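Local coordinates for protein probable porin (Pseudomonas aeruginosa, PDB 4FSP) that forms an outer-membrane beta-barrel of the OprD family and probably acts as a porin for small solutes, at residues A[60-65]-A[111-116]; A[322-327]-A[336-341]; A[364-369]-A[378-383]. All coordinates share one frame; numbering follows the deposited sequence.

Contact 1. Residues A[60-65]-A[111-116]. With C8E ((hydroxyethyloxy)tri(ethyloxy)octane), chain E.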
loop_
_atom_site.group_PDB
_atom_site.type_symbol
_atom_site.label_atom_id
_atom_site.label_comp_id
_atom_site.label_asym_id
_atom_site.label_seq_id
_atom_site.Cartn_x
_atom_site.Cartn_y
_atom_site.Cartn_z
ATOM N N SER A 60 -7.120 -2.086 22.143
ATOM C CA SER A 60 -7.993 -2.478 23.246
ATOM C C SER A 60 -8.961 -3.535 22.745
ATOM O O SER A 60 -9.089 -3.742 21.540
ATOM C CB SER A 60 -8.807 -1.291 23.742
ATOM O OG SER A 60 -9.919 -1.064 22.867
ATOM N N GLY A 61 -9.637 -4.205 23.674
ATOM C CA GLY A 61 -10.828 -4.969 23.340
ATOM C C GLY A 61 -12.028 -4.023 23.289
ATOM O O GLY A 61 -11.866 -2.820 23.085
ATOM N N TYR A 62 -13.230 -4.552 23.505
ATOM C CA TYR A 62 -14.450 -3.746 23.416
ATOM C C TYR A 62 -15.223 -3.763 24.712
ATOM O O TYR A 62 -15.307 -4.806 25.371
ATOM C CB TYR A 62 -15.355 -4.258 22.276
ATOM C CG TYR A 62 -14.795 -3.925 20.916
ATOM C CD1 TYR A 62 -15.053 -2.695 20.333
ATOM C CD2 TYR A 62 -13.976 -4.821 20.234
ATOM C CE1 TYR A 62 -14.528 -2.366 19.089
ATOM C CE2 TYR A 62 -13.444 -4.499 18.973
ATOM C CZ TYR A 62 -13.724 -3.264 18.419
ATOM O OH TYR A 62 -13.216 -2.915 17.192
ATOM N N THR A 63 -15.802 -2.614 25.067
ATOM C CA THR A 63 -16.687 -2.528 26.220
ATOM C C THR A 63 -17.915 -3.397 25.984
ATOM O O THR A 63 -18.239 -3.733 24.838
ATOM C CB THR A 63 -17.154 -1.074 26.479
ATOM O OG1 THR A 63 -17.728 -0.531 25.280
ATOM C CG2 THR A 63 -15.977 -0.211 26.932
ATOM N N GLU A 64 -18.604 -3.737 27.065
ATOM C CA GLU A 64 -19.778 -4.605 27.009
ATOM C C GLU A 64 -21.002 -3.921 26.399
ATOM O O GLU A 64 -21.173 -2.703 26.515
ATOM C CB GLU A 64 -20.125 -5.043 28.428
ATOM C CG GLU A 64 -21.208 -6.096 28.544
ATOM C CD GLU A 64 -21.321 -6.596 29.972
ATOM O OE1 GLU A 64 -20.823 -5.887 30.876
ATOM O OE2 GLU A 64 -21.896 -7.683 30.198
ATOM N N GLY A 65 -21.878 -4.704 25.779
ATOM C CA GLY A 65 -23.100 -4.156 25.203
ATOM C C GLY A 65 -23.148 -4.435 23.712
ATOM O O GLY A 65 -22.140 -4.837 23.111
ATOM N N THR A 111 -7.187 6.156 18.032
ATOM C CA THR A 111 -8.317 5.810 17.191
ATOM C C THR A 111 -9.433 5.250 18.062
ATOM O O THR A 111 -9.249 4.232 18.736
ATOM C CB THR A 111 -7.914 4.759 16.124
ATOM O OG1 THR A 111 -6.770 5.227 15.394
ATOM C CG2 THR A 111 -9.073 4.487 15.149
ATOM N N ALA A 112 -10.577 5.929 18.079
ATOM C CA ALA A 112 -11.764 5.360 18.693
ATOM C C ALA A 112 -12.359 4.327 17.728
ATOM O O ALA A 112 -12.364 4.514 16.491
ATOM C CB ALA A 112 -12.786 6.442 19.012
ATOM N N LYS A 113 -12.834 3.219 18.282
ATOM C CA LYS A 113 -13.504 2.231 17.456
ATOM C C LYS A 113 -14.855 1.835 18.049
ATOM O O LYS A 113 -14.972 1.569 19.247
ATOM C CB LYS A 113 -12.601 1.023 17.171
ATOM C CG LYS A 113 -12.115 0.266 18.396
ATOM C CD LYS A 113 -10.962 -0.701 18.062
ATOM C CE LYS A 113 -10.530 -1.460 19.316
ATOM N NZ LYS A 113 -9.357 -2.375 19.099
ATOM N N LEU A 114 -15.880 1.854 17.196
ATOM C CA LEU A 114 -17.215 1.422 17.575
ATOM C C LEU A 114 -17.614 0.200 16.759
ATOM O O LEU A 114 -17.362 0.106 15.552
ATOM C CB LEU A 114 -18.248 2.522 17.371
ATOM C CG LEU A 114 -18.183 3.817 18.188
ATOM C CD1 LEU A 114 -19.232 4.777 17.651
ATOM C CD2 LEU A 114 -18.445 3.558 19.649
ATOM N N ARG A 115 -18.278 -0.719 17.437
ATOM C CA ARG A 115 -18.574 -2.013 16.887
ATOM C C ARG A 115 -20.048 -2.327 17.180
ATOM O O ARG A 115 -20.507 -2.241 18.326
ATOM C CB ARG A 115 -17.618 -3.002 17.542
ATOM C CG ARG A 115 -17.581 -4.342 16.952
ATOM C CD ARG A 115 -16.374 -4.646 16.072
ATOM N NE ARG A 115 -16.783 -5.844 15.331
ATOM C CZ ARG A 115 -16.464 -7.092 15.655
ATOM N NH1 ARG A 115 -15.626 -7.325 16.659
ATOM N NH2 ARG A 115 -16.950 -8.105 14.937
ATOM N N LEU A 116 -20.793 -2.654 16.124
ATOM C CA LEU A 116 -22.224 -2.947 16.217
ATOM C C LEU A 116 -22.572 -3.937 15.108
ATOM O O LEU A 116 -22.198 -3.722 13.942
ATOM C CB LEU A 116 -23.051 -1.670 16.037
ATOM C CG LEU A 116 -24.562 -1.870 15.928
ATOM C CD1 LEU A 116 -25.081 -2.499 17.206
ATOM C CD2 LEU A 116 -25.273 -0.548 15.653
HETATM C C14 C8E E . -16.047 4.010 26.763
HETATM O O15 C8E E . -17.348 4.139 27.293
HETATM C C16 C8E E . -17.764 3.000 28.021
HETATM C C17 C8E E . -19.212 2.634 27.708
HETATM O O18 C8E E . -19.550 1.425 28.361
HETATM C C19 C8E E . -19.795 1.597 29.738
HETATM C C20 C8E E . -20.522 0.376 30.277
HETATM O O21 C8E E . -20.798 -0.497 29.199
#

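Contact 2. Residues A[322-327]-A[336-341]. With C8E ((hydroxyethyloxy)tri(ethyloxy)octane), chain C; C8E ((hydroxyethyloxy)tri(ethyloxy)octane), chain F.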
loop_
_atom_site.group_PDB
_atom_site.type_symbol
_atom_site.label_atom_id
_atom_site.label_comp_id
_atom_site.label_asym_id
_atom_site.label_seq_id
_atom_site.Cartn_x
_atom_site.Cartn_y
_atom_site.Cartn_z
ATOM N N LEU A 322 8.129 -8.847 -15.484
ATOM C CA LEU A 322 8.386 -10.251 -15.165
ATOM C C LEU A 322 8.883 -10.298 -13.740
ATOM O O LEU A 322 9.688 -9.465 -13.329
ATOM C CB LEU A 322 9.476 -10.841 -16.057
ATOM C CG LEU A 322 9.135 -11.482 -17.399
ATOM C CD1 LEU A 322 7.681 -11.291 -17.756
ATOM C CD2 LEU A 322 10.048 -10.918 -18.487
ATOM N N ARG A 323 8.432 -11.285 -12.987
ATOM C CA ARG A 323 8.812 -11.357 -11.590
ATOM C C ARG A 323 9.004 -12.809 -11.160
ATOM O O ARG A 323 8.237 -13.688 -11.546
ATOM C CB ARG A 323 7.741 -10.675 -10.734
ATOM C CG ARG A 323 7.857 -10.991 -9.262
ATOM C CD ARG A 323 6.879 -10.198 -8.403
ATOM N NE ARG A 323 6.949 -10.668 -7.024
ATOM C CZ ARG A 323 6.680 -9.928 -5.952
ATOM N NH1 ARG A 323 6.306 -8.661 -6.089
ATOM N NH2 ARG A 323 6.784 -10.460 -4.742
ATOM N N TYR A 324 10.036 -13.056 -10.364
ATOM C CA TYR A 324 10.257 -14.377 -9.817
ATOM C C TYR A 324 10.427 -14.300 -8.307
ATOM O O TYR A 324 11.224 -13.497 -7.813
ATOM C CB TYR A 324 11.510 -14.989 -10.434
ATOM C CG TYR A 324 11.947 -16.264 -9.757
ATOM C CD1 TYR A 324 11.355 -17.477 -10.078
ATOM C CD2 TYR A 324 12.956 -16.262 -8.813
ATOM C CE1 TYR A 324 11.749 -18.654 -9.473
ATOM C CE2 TYR A 324 13.361 -17.443 -8.199
ATOM C CZ TYR A 324 12.752 -18.636 -8.539
ATOM O OH TYR A 324 13.132 -19.819 -7.942
ATOM N N ASP A 325 9.685 -15.134 -7.577
ATOM C CA ASP A 325 9.870 -15.269 -6.130
ATOM C C ASP A 325 10.313 -16.676 -5.787
ATOM O O ASP A 325 9.915 -17.637 -6.452
ATOM C CB ASP A 325 8.572 -14.990 -5.374
ATOM C CG ASP A 325 8.104 -13.566 -5.530
ATOM O OD1 ASP A 325 7.486 -13.240 -6.576
ATOM O OD2 ASP A 325 8.348 -12.771 -4.601
ATOM N N CYS A 326 11.127 -16.792 -4.743
ATOM C CA CYS A 326 11.523 -18.093 -4.216
ATOM C C CYS A 326 11.580 -18.100 -2.695
ATOM O O CYS A 326 12.220 -17.240 -2.087
ATOM C CB CYS A 326 12.875 -18.527 -4.782
ATOM S SG CYS A 326 13.393 -20.163 -4.216
ATOM N N ASP A 327 10.891 -19.067 -2.092
ATOM C CA ASP A 327 10.961 -19.317 -0.656
ATOM C C ASP A 327 11.876 -20.516 -0.467
ATOM O O ASP A 327 11.632 -21.584 -1.032
ATOM C CB ASP A 327 9.569 -19.643 -0.106
ATOM C CG ASP A 327 9.528 -19.695 1.422
ATOM O OD1 ASP A 327 10.594 -19.790 2.059
ATOM O OD2 ASP A 327 8.418 -19.641 1.992
ATOM N N LEU A 336 14.478 -17.729 4.720
ATOM C CA LEU A 336 15.170 -17.133 3.585
ATOM C C LEU A 336 14.251 -17.066 2.376
ATOM O O LEU A 336 13.715 -18.079 1.925
ATOM C CB LEU A 336 16.436 -17.919 3.222
ATOM C CG LEU A 336 17.320 -17.274 2.142
ATOM C CD1 LEU A 336 17.852 -15.938 2.633
ATOM C CD2 LEU A 336 18.477 -18.183 1.685
ATOM N N SER A 337 14.075 -15.864 1.848
ATOM C CA SER A 337 13.263 -15.680 0.657
ATOM C C SER A 337 13.995 -14.739 -0.266
ATOM O O SER A 337 14.842 -13.962 0.178
ATOM C CB SER A 337 11.917 -15.068 1.018
ATOM O OG SER A 337 12.110 -13.836 1.701
ATOM N N LEU A 338 13.642 -14.791 -1.544
ATOM C CA LEU A 338 14.261 -13.945 -2.544
ATOM C C LEU A 338 13.210 -13.525 -3.572
ATOM O O LEU A 338 12.302 -14.298 -3.881
ATOM C CB LEU A 338 15.424 -14.705 -3.179
ATOM C CG LEU A 338 15.972 -14.424 -4.573
ATOM C CD1 LEU A 338 17.439 -14.855 -4.623
ATOM C CD2 LEU A 338 15.173 -15.192 -5.616
ATOM N N MET A 339 13.318 -12.298 -4.080
ATOM C CA MET A 339 12.446 -11.846 -5.164
ATOM C C MET A 339 13.247 -11.009 -6.149
ATOM O O MET A 339 14.133 -10.254 -5.747
ATOM C CB MET A 339 11.257 -11.037 -4.617
ATOM C CG MET A 339 10.268 -10.534 -5.685
ATOM S SD MET A 339 10.766 -9.017 -6.555
ATOM C CE MET A 339 10.220 -7.776 -5.373
ATOM N N THR A 340 12.937 -11.152 -7.434
ATOM C CA THR A 340 13.504 -10.291 -8.464
ATOM C C THR A 340 12.422 -9.950 -9.466
ATOM O O THR A 340 11.588 -10.792 -9.788
ATOM C CB THR A 340 14.590 -10.995 -9.274
ATOM O OG1 THR A 340 15.287 -11.923 -8.438
ATOM C CG2 THR A 340 15.556 -9.963 -9.840
ATOM N N ARG A 341 12.447 -8.729 -9.983
ATOM C CA ARG A 341 11.466 -8.334 -10.984
ATOM C C ARG A 341 12.062 -7.317 -11.939
ATOM O O ARG A 341 12.965 -6.543 -11.591
ATOM C CB ARG A 341 10.191 -7.783 -10.320
ATOM C CG ARG A 341 10.453 -6.643 -9.326
ATOM C CD ARG A 341 9.158 -6.190 -8.627
ATOM N NE ARG A 341 9.422 -5.160 -7.618
ATOM C CZ ARG A 341 8.530 -4.733 -6.733
ATOM N NH1 ARG A 341 7.301 -5.234 -6.737
ATOM N NH2 ARG A 341 8.864 -3.804 -5.848
HETATM C C1 C8E C . 16.076 -15.313 -11.843
HETATM C C2 C8E C . 15.252 -16.456 -12.431
HETATM C C3 C8E C . 15.423 -17.730 -11.610
HETATM C C4 C8E C . 14.511 -18.856 -12.094
HETATM C C5 C8E C . 14.773 -20.173 -11.358
HETATM C C6 C8E C . 13.658 -21.160 -11.675
HETATM C C7 C8E C . 13.907 -22.592 -11.211
HETATM C C8 C8E C . 12.712 -23.430 -11.665
HETATM O O9 C8E C . 12.971 -24.817 -11.718
HETATM C C10 C8E C . 12.291 -25.519 -10.703
HETATM C C11 C8E C . 11.015 -26.151 -11.255
HETATM O O12 C8E C . 10.101 -26.347 -10.194
HETATM C C7 C8E F . 21.119 -15.485 -3.448
HETATM C C8 C8E F . 20.217 -16.705 -3.294
HETATM O O9 C8E F . 20.947 -17.871 -2.945
HETATM C C10 C8E F . 20.519 -18.444 -1.724
HETATM C C11 C8E F . 20.180 -19.919 -1.942
HETATM O O12 C8E F . 21.061 -20.803 -1.274
HETATM C C13 C8E F . 20.398 -21.917 -0.702
HETATM C C14 C8E F . 21.293 -22.650 0.298
HETATM O O15 C8E F . 21.543 -23.969 -0.152
HETATM C C16 C8E F . 22.269 -24.803 0.738
HETATM C C17 C8E F . 21.842 -24.612 2.190
HETATM O O18 C8E F . 20.847 -25.560 2.505
HETATM C C19 C8E F . 21.396 -26.810 2.857
HETATM C C20 C8E F . 20.778 -27.277 4.169
HETATM O O HOH W 1 5.722 -6.876 -8.351
HETATM O O HOH W 2 9.529 -13.767 -2.385
#

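Contact 3. Residues A[364-369]-A[378-383]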
loop_
_atom_site.group_PDB
_atom_site.type_symbol
_atom_site.label_atom_id
_atom_site.label_comp_id
_atom_site.label_asym_id
_atom_site.label_seq_id
_atom_site.Cartn_x
_atom_site.Cartn_y
_atom_site.Cartn_z
ATOM N N ASP A 364 15.366 -8.371 -4.164
ATOM C CA ASP A 364 14.946 -8.308 -2.779
ATOM C C ASP A 364 15.462 -9.587 -2.130
ATOM O O ASP A 364 15.255 -10.685 -2.652
ATOM C CB ASP A 364 13.415 -8.176 -2.772
ATOM C CG ASP A 364 12.789 -8.358 -1.411
ATOM O OD1 ASP A 364 12.990 -9.417 -0.774
ATOM O OD2 ASP A 364 12.040 -7.446 -0.997
ATOM N N LEU A 365 16.183 -9.443 -1.022
ATOM C CA LEU A 365 16.643 -10.599 -0.271
ATOM C C LEU A 365 16.261 -10.431 1.191
ATOM O O LEU A 365 16.456 -9.357 1.794
ATOM C CB LEU A 365 18.159 -10.805 -0.431
ATOM C CG LEU A 365 18.753 -12.060 0.221
ATOM C CD1 LEU A 365 18.089 -13.306 -0.353
ATOM C CD2 LEU A 365 20.278 -12.131 0.038
ATOM N N ARG A 366 15.699 -11.490 1.761
ATOM C CA ARG A 366 15.194 -11.418 3.122
ATOM C C ARG A 366 15.624 -12.634 3.907
ATOM O O ARG A 366 15.639 -13.748 3.374
ATOM C CB ARG A 366 13.668 -11.367 3.109
ATOM C CG ARG A 366 13.108 -10.127 2.462
ATOM C CD ARG A 366 11.609 -10.232 2.247
ATOM N NE ARG A 366 11.101 -9.048 1.560
ATOM C CZ ARG A 366 10.396 -8.090 2.152
ATOM N NH1 ARG A 366 10.093 -8.188 3.441
ATOM N NH2 ARG A 366 9.978 -7.046 1.452
ATOM N N TYR A 367 15.961 -12.419 5.174
ATOM C CA TYR A 367 16.166 -13.527 6.088
ATOM C C TYR A 367 15.644 -13.201 7.476
ATOM O O TYR A 367 15.835 -12.088 7.978
ATOM C CB TYR A 367 17.633 -13.958 6.169
ATOM C CG TYR A 367 17.787 -15.252 6.934
ATOM C CD1 TYR A 367 17.412 -16.458 6.364
ATOM C CD2 TYR A 367 18.272 -15.264 8.231
ATOM C CE1 TYR A 367 17.526 -17.639 7.052
ATOM C CE2 TYR A 367 18.400 -16.451 8.932
ATOM C CZ TYR A 367 18.022 -17.635 8.339
ATOM O OH TYR A 367 18.144 -18.825 9.026
ATOM N N VAL A 368 14.980 -14.185 8.080
ATOM C CA VAL A 368 14.482 -14.087 9.444
ATOM C C VAL A 368 15.082 -15.205 10.290
ATOM O O VAL A 368 14.892 -16.383 9.980
ATOM C CB VAL A 368 12.966 -14.265 9.490
ATOM C CG1 VAL A 368 12.457 -14.035 10.908
ATOM C CG2 VAL A 368 12.287 -13.326 8.509
ATOM N N LEU A 369 15.793 -14.848 11.355
ATOM C CA LEU A 369 16.376 -15.853 12.242
ATOM C C LEU A 369 15.291 -16.791 12.766
ATOM O O LEU A 369 14.210 -16.343 13.148
ATOM C CB LEU A 369 17.119 -15.190 13.398
ATOM C CG LEU A 369 18.149 -14.131 12.991
ATOM C CD1 LEU A 369 18.956 -13.681 14.199
ATOM C CD2 LEU A 369 19.076 -14.637 11.892
ATOM N N GLY A 378 14.700 -9.769 11.645
ATOM C CA GLY A 378 14.500 -9.773 10.210
ATOM C C GLY A 378 15.498 -8.865 9.520
ATOM O O GLY A 378 15.679 -7.703 9.913
ATOM N N LEU A 379 16.166 -9.407 8.507
ATOM C CA LEU A 379 17.017 -8.607 7.642
ATOM C C LEU A 379 16.387 -8.557 6.255
ATOM O O LEU A 379 16.039 -9.593 5.669
ATOM C CB LEU A 379 18.438 -9.178 7.551
ATOM C CG LEU A 379 19.281 -9.248 8.828
ATOM C CD1 LEU A 379 19.189 -10.628 9.482
ATOM C CD2 LEU A 379 20.741 -8.870 8.554
ATOM N N VAL A 380 16.221 -7.350 5.737
ATOM C CA VAL A 380 15.680 -7.186 4.403
ATOM C C VAL A 380 16.600 -6.264 3.624
ATOM O O VAL A 380 17.015 -5.217 4.133
ATOM C CB VAL A 380 14.242 -6.602 4.423
ATOM C CG1 VAL A 380 13.719 -6.456 3.002
ATOM C CG2 VAL A 380 13.300 -7.500 5.222
ATOM N N TRP A 381 16.919 -6.668 2.396
ATOM C CA TRP A 381 17.739 -5.861 1.508
ATOM C C TRP A 381 16.985 -5.671 0.207
ATOM O O TRP A 381 16.690 -6.649 -0.489
ATOM C CB TRP A 381 19.071 -6.566 1.224
ATOM C CG TRP A 381 19.965 -5.820 0.275
ATOM C CD1 TRP A 381 19.944 -4.482 0.013
ATOM C CD2 TRP A 381 21.015 -6.373 -0.542
ATOM N NE1 TRP A 381 20.911 -4.167 -0.915
ATOM C CE2 TRP A 381 21.585 -5.308 -1.267
ATOM C CE3 TRP A 381 21.523 -7.664 -0.730
ATOM C CZ2 TRP A 381 22.637 -5.495 -2.170
ATOM C CZ3 TRP A 381 22.569 -7.848 -1.624
ATOM C CH2 TRP A 381 23.114 -6.770 -2.333
ATOM N N ARG A 382 16.668 -4.418 -0.119
ATOM C CA ARG A 382 15.996 -4.103 -1.383
ATOM C C ARG A 382 16.884 -3.219 -2.252
ATOM O O ARG A 382 17.234 -2.087 -1.879
ATOM C CB ARG A 382 14.633 -3.441 -1.129
ATOM C CG ARG A 382 13.766 -4.223 -0.149
ATOM C CD ARG A 382 12.472 -3.484 0.173
ATOM N NE ARG A 382 11.661 -3.286 -1.025
ATOM C CZ ARG A 382 11.009 -2.163 -1.311
ATOM N NH1 ARG A 382 11.062 -1.129 -0.466
ATOM N NH2 ARG A 382 10.302 -2.079 -2.434
ATOM N N ASN A 383 17.260 -3.752 -3.407
ATOM C CA ASN A 383 18.139 -3.046 -4.320
ATOM C C ASN A 383 17.434 -2.734 -5.631
ATOM O O ASN A 383 16.661 -3.546 -6.125
ATOM C CB ASN A 383 19.390 -3.876 -4.577
ATOM C CG ASN A 383 20.200 -3.355 -5.734
ATOM O OD1 ASN A 383 19.975 -3.736 -6.884
ATOM N ND2 ASN A 383 21.158 -2.484 -5.439
HETATM O O HOH W 3 10.460 -5.191 -2.251
#

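Contact 1. Residues A[60-65]-A[111-116]
Ser60 meets Lys113 through its backbone. The carbonyl O of Ser60 accepts a hydrogen bond from Lys113 NZ at 2.8 Å, with the donor tilted 26° from the carbonyl plane. Ser60 OG lies beside the same lysine, 3.6 Å from Lys113 CE. It donates to Gly61 O at 2.6 Å, in the carbonyl plane and on a lone pair, and also pairs with Leu71 N. A second grip on the ammonium comes from Asp72, which forms a salt bridge with Lys113 NZ. The amine is thus held at two points. Lys113 starts with CG between its backbone N and carbonyl carbon (chi1 59°) and then runs extended to reach the loop.

Tyr62 packs against both Lys113 and Arg115. Its ring crosses the lysine chain at about a right angle, with Tyr62 OH 3.3 Å from Lys113 CD. Arg115 lies over one face of the ring: its CG stands 4.2 Å above the ring plane, toward the rim, and Arg115 CB comes within 3.5 Å of Tyr62 CE1. The guanidinium is turned 68° from the ring plane and presents an edge to Tyr62 CE2, so it does not stack on the ring. Thr63 CG2 lies 3.8 Å from C16 of a bound detergent molecule.

The loop 60-65 follows strand 47-59 and leads into strand 67-80, which pairs with strand 105-116. Glu120 of strand 119-123 also touches Tyr62, Lys113 and Arg115. Phe12, from the expression tag, meets the Tyr62 ring edge-to-face.

Contact 2. Residues A[322-327]-A[336-341]
Arg323 and Arg341 bring two like charges close together, with Arg323 NH1 3.6 Å from Arg341 NH1. Their side chains run side by side and point the same way, but the guanidinium planes stand 84° apart. One water accepts a hydrogen bond from each of these NH1 atoms and lies in both planes. Nearby carboxylates probably offset the charge. Arg323 grips Asp325 side-on: NE bonds OD1 at 2.7 Å on its syn lone pair, and NH2 meets OD2 on the syn side. Arg341 forms a salt bridge with Asp362.

Met339 packs against both guanidinium groups. Its CG lies 3.3 Å above the guanidinium plane of Arg323, toward the rim, and its CE sits over a face of the Arg341 guanidinium. The methionine chain bends at chi2 (-81°) and chi3, which carries CE across to Arg341. Met339 CG is also 3.1 Å from Asp325 OD2. A second water donates to Asp325 OD2 and to Leu338 O.

Tyr324, Cys326, Leu338 and Thr340 point to the other side. Leu338 CD2 meets the edge of the Tyr324 ring, 3.9 Å from CE2. A detergent chain covers one face of that ring, with its C4 3.8 Å above the plane. A second detergent molecule touches Leu338 CD1. This side therefore appears to face the membrane, and the arginines the barrel interior, as in the arginine-lined channels of the OprD family.

Two hydrogen-bonded pairs, Tyr324 with Thr340 and Cys326 with Leu338, join the antiparallel backbones of this beta hairpin. Strand 278-288 continues the sheet beside 322-327, and strand 358-368 beside 336-341.

Contact 3. Residues A[364-369]-A[378-383]
Asp364 OD2 is gripped by Arg366 and by a water that links it to Arg382 across the hairpin. Arg366 NH2 bonds it on its syn lone pair at 3.2 Å. Arg366 NE adds a weak bond, and the water donates to it at 3.0 Å. The same water accepts a 2.6 Å bond from Arg382 NE. No direct salt bridge spans the two strands: Asp364 OD2 and Arg382 NE are 4.2 Å apart. Arg382 instead comes nearest with its CG, 3.8 Å from Asp364 OD2. Asp364 OD1 takes a further bond from Arg366 NE, so Arg366 holds the carboxylate side-on with two nitrogens. Such a double grip limits rotation of both flat groups.

Val380 supports the Arg366 chain from the other strand. The two side chains lie alongside each other, and Val380 CG1 sits 3.8 Å above the centre of the guanidinium. Arg366 has CG anti to its carbonyl carbon (chi1 -65°) and stays extended to NE, which lays the chain along the valine.

Leu365, Tyr367, Leu379 and Trp381 project from the opposite face, where detergent lies near Leu365. That side is consistent with a membrane-facing belt, and the charged side with the barrel lumen. Four backbone bonds between Leu365 and Trp381 and between Tyr367 and Leu379 fix the antiparallel register.

The segments belong to the hairpin of strands 358-368 and 378-388. Strand 336-346 flanks it on one side. Strand 394-406 flanks it on the other, where Tyr400 binds Arg382 NH1 and Asn397 binds Trp381 NE1.

Overall arrangement
From the N terminus, contact 1 comes first. It closes a loop of 45 residues that includes strand 67-80, and ties the turn after strand 47-59 to strand 105-116. A long run of barrel strands follows. Contact 2 then closes the hairpin of strands 318-327 and 336-346, and contact 3 the next hairpin, 358-368 with 378-388. The three are in series; none nests in or crosses another. Contacts 2 and 3 share a seam, where Met339 O and Asp364 N lie 2.8 Å apart, a probable hydrogen bond. Contact 1 lies across the barrel from contact 2, their centres about 40 Å apart.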